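Local coordinates for uncharacterized protein (Enterococcus faecalis, PDB 3CEX) that is of unknown function but belongs to the DinB superfamily, and is largely built of helices, at residues A[28-33]-A[99-104]. Numbering follows the deposited sequence.
Sequences MTVAEA and VVVAEK
Lys104 holds CG anti to its carbonyl carbon, beside the backbone N (chi1 -71°), which brings CG to 4.0 Å from Val30 CA; the bend at chi3 (-62°) then swings CE and NZ onto Met28. There NZ donates to Met28 O at 2.8 Å, meeting the carbonyl almost end-on at 169°. Leu25 O accepts from the same NZ, so one lysine ties the carbonyl of the last residue of helix 8-25 to that of Met28, three residues on. Val30 points its side chain at the loop: its CG2, trans to the backbone N, packs against Val101 CG2 at 3.9 Å and presses closely on Val101 O, 3.1 Å away. Val101 O takes a hydrogen bond from Asn34 ND2; the Val30 methyl merely abuts it. Thr29, whose CB points away from 99-104, starts the short helix with a reciprocal pair of bonds: Glu32 N gives to Thr29 OG1 at 3.1 Å, while Thr29 N reaches Glu32 OE1 from above the carboxylate plane. The selenomethionine side chain of Met28 leads away from the loop and packs on Val169 of helix 144-170. The capping box opens helix 30-33 in the connection between helices 8-25 and 44-62, joined here to the loop entering helix 104-124 at one end of the helical bundle characteristic of DinB proteins.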
HETATM    1  N   MSE A  28     -11.396  -2.449  16.900  1.00 29.30           N
HETATM    2  CA  MSE A  28     -12.570  -3.255  16.588  1.00 30.41           C
HETATM    3  C   MSE A  28     -12.768  -4.394  17.568  1.00 29.36           C
HETATM    4  O   MSE A  28     -11.812  -4.911  18.103  1.00 30.72           O
HETATM    5  CB  MSE A  28     -12.425  -3.853  15.174  1.00 29.85           C
HETATM    6  CG  MSE A  28     -12.112  -2.780  14.167  1.00 31.38           C
HETATM    7 SE   MSE A  28     -11.751  -3.430  12.373  0.80 35.37          SE
HETATM    8  CE  MSE A  28     -13.595  -3.459  11.615  1.00 27.15           C
ATOM      9  N   THR A  29     -14.013  -4.798  17.761  1.00 27.73           N
ATOM     10  CA  THR A  29     -14.320  -6.096  18.375  1.00 27.85           C
ATOM     11  C   THR A  29     -14.083  -7.176  17.316  1.00 27.51           C
ATOM     12  O   THR A  29     -13.960  -6.860  16.133  1.00 26.64           O
ATOM     13  CB  THR A  29     -15.794  -6.166  18.837  1.00 27.92           C
ATOM     14  OG1 THR A  29     -16.645  -6.108  17.677  1.00 27.20           O
ATOM     15  CG2 THR A  29     -16.120  -5.006  19.810  1.00 26.36           C
ATOM     16  N   VAL A  30     -13.982  -8.436  17.735  1.00 27.47           N
ATOM     17  CA  VAL A  30     -13.796  -9.525  16.785  1.00 27.99           C
ATOM     18  C   VAL A  30     -15.016  -9.634  15.855  1.00 27.44           C
ATOM     19  O   VAL A  30     -14.847  -9.893  14.680  1.00 27.23           O
ATOM     20  CB  VAL A  30     -13.463 -10.903  17.473  1.00 29.13           C
ATOM     21  CG1 VAL A  30     -14.545 -11.345  18.350  1.00 29.21           C
ATOM     22  CG2 VAL A  30     -13.199 -11.988  16.431  1.00 29.17           C
ATOM     23  N   ALA A  31     -16.232  -9.414  16.362  1.00 27.11           N
ATOM     24  CA  ALA A  31     -17.436  -9.430  15.506  1.00 27.08           C
ATOM     25  C   ALA A  31     -17.355  -8.389  14.391  1.00 26.78           C
ATOM     26  O   ALA A  31     -17.674  -8.669  13.222  1.00 25.76           O
ATOM     27  CB  ALA A  31     -18.726  -9.239  16.348  1.00 27.27           C
ATOM     28  N   GLU A  32     -16.868  -7.205  14.735  1.00 26.69           N
ATOM     29  CA  GLU A  32     -16.664  -6.133  13.756  1.00 26.78           C
ATOM     30  C   GLU A  32     -15.594  -6.500  12.747  1.00 26.36           C
ATOM     31  O   GLU A  32     -15.772  -6.275  11.542  1.00 26.50           O
ATOM     32  CB  GLU A  32     -16.290  -4.822  14.449  1.00 26.55           C
ATOM     33  CG  GLU A  32     -17.526  -4.104  15.036  1.00 27.58           C
ATOM     34  CD  GLU A  32     -17.204  -3.099  16.122  1.00 28.77           C
ATOM     35  OE1 GLU A  32     -16.003  -2.915  16.468  1.00 28.49           O
ATOM     36  OE2 GLU A  32     -18.178  -2.474  16.632  1.00 29.51           O
ATOM     37  N   ALA A  33     -14.488  -7.040  13.234  1.00 26.21           N
ATOM     38  CA  ALA A  33     -13.379  -7.467  12.372  1.00 26.46           C
ATOM     39  C   ALA A  33     -13.827  -8.521  11.371  1.00 26.59           C
ATOM     40  O   ALA A  33     -13.326  -8.560  10.249  1.00 26.68           O
ATOM     41  CB  ALA A  33     -12.233  -8.030  13.218  1.00 25.77           C
ATOM     42  N   VAL A  99     -14.020 -16.594   6.095  1.00 29.39           N
ATOM     43  CA  VAL A  99     -12.774 -16.309   6.783  1.00 28.63           C
ATOM     44  C   VAL A  99     -13.129 -15.420   7.976  1.00 28.73           C
ATOM     45  O   VAL A  99     -13.268 -14.206   7.855  1.00 27.87           O
ATOM     46  CB  VAL A  99     -11.722 -15.684   5.878  1.00 28.29           C
ATOM     47  CG1 VAL A  99     -10.451 -15.395   6.702  1.00 28.11           C
ATOM     48  CG2 VAL A  99     -11.413 -16.620   4.661  1.00 26.42           C
ATOM     49  N   VAL A 100     -13.349 -16.072   9.116  1.00 29.43           N
ATOM     50  CA  VAL A 100     -13.709 -15.423  10.362  1.00 29.02           C
ATOM     51  C   VAL A 100     -12.897 -16.084  11.474  1.00 29.65           C
ATOM     52  O   VAL A 100     -12.489 -17.237  11.335  1.00 29.49           O
ATOM     53  CB  VAL A 100     -15.242 -15.522  10.662  1.00 29.49           C
ATOM     54  CG1 VAL A 100     -16.028 -14.760   9.609  1.00 28.39           C
ATOM     55  CG2 VAL A 100     -15.724 -17.000  10.754  1.00 29.57           C
ATOM     56  N   VAL A 101     -12.649 -15.345  12.556  1.00 29.37           N
ATOM     57  CA  VAL A 101     -11.877 -15.865  13.686  1.00 29.32           C
ATOM     58  C   VAL A 101     -12.652 -15.722  14.995  1.00 29.26           C
ATOM     59  O   VAL A 101     -13.523 -14.842  15.142  1.00 28.45           O
ATOM     60  CB  VAL A 101     -10.506 -15.148  13.844  1.00 29.71           C
ATOM     61  CG1 VAL A 101      -9.549 -15.504  12.700  1.00 29.81           C
ATOM     62  CG2 VAL A 101     -10.700 -13.631  13.955  1.00 28.82           C
ATOM     63  N   ALA A 102     -12.308 -16.579  15.958  1.00 29.30           N
ATOM     64  CA  ALA A 102     -12.914 -16.538  17.291  1.00 29.09           C
ATOM     65  C   ALA A 102     -12.355 -15.393  18.154  1.00 28.94           C
ATOM     66  O   ALA A 102     -13.079 -14.826  18.974  1.00 28.63           O
ATOM     67  CB  ALA A 102     -12.740 -17.897  17.992  1.00 28.10           C
ATOM     68  N   GLU A 103     -11.073 -15.068  17.973  1.00 28.89           N
ATOM     69  CA  GLU A 103     -10.423 -13.988  18.712  1.00 29.08           C
ATOM     70  C   GLU A 103      -9.425 -13.231  17.839  1.00 29.23           C
ATOM     71  O   GLU A 103      -8.732 -13.831  17.009  1.00 28.75           O
ATOM     72  CB  GLU A 103      -9.687 -14.520  19.947  1.00 28.74           C
ATOM     73  CG  GLU A 103     -10.534 -15.279  20.949  1.00 31.15           C
ATOM     74  CD  GLU A 103     -11.413 -14.391  21.833  1.00 32.70           C
ATOM     75  OE1 GLU A 103     -11.328 -13.139  21.751  1.00 34.55           O
ATOM     76  OE2 GLU A 103     -12.174 -14.971  22.643  1.00 35.85           O
ATOM     77  N   LYS A 104      -9.329 -11.915  18.058  1.00 29.39           N
ATOM     78  CA  LYS A 104      -8.437 -11.040  17.272  1.00 29.95           C
ATOM     79  C   LYS A 104      -6.949 -11.431  17.368  1.00 29.77           C
ATOM     80  O   LYS A 104      -6.228 -11.344  16.389  1.00 29.40           O
ATOM     81  CB  LYS A 104      -8.555  -9.591  17.734  1.00 30.95           C
ATOM     82  CG  LYS A 104      -9.838  -8.911  17.375  1.00 31.58           C
ATOM     83  CD  LYS A 104      -9.782  -7.424  17.662  1.00 30.39           C
ATOM     84  CE  LYS A 104      -9.571  -7.089  19.108  1.00 31.92           C
ATOM     85  NZ  LYS A 104      -9.386  -5.630  19.235  1.00 30.62           N
TER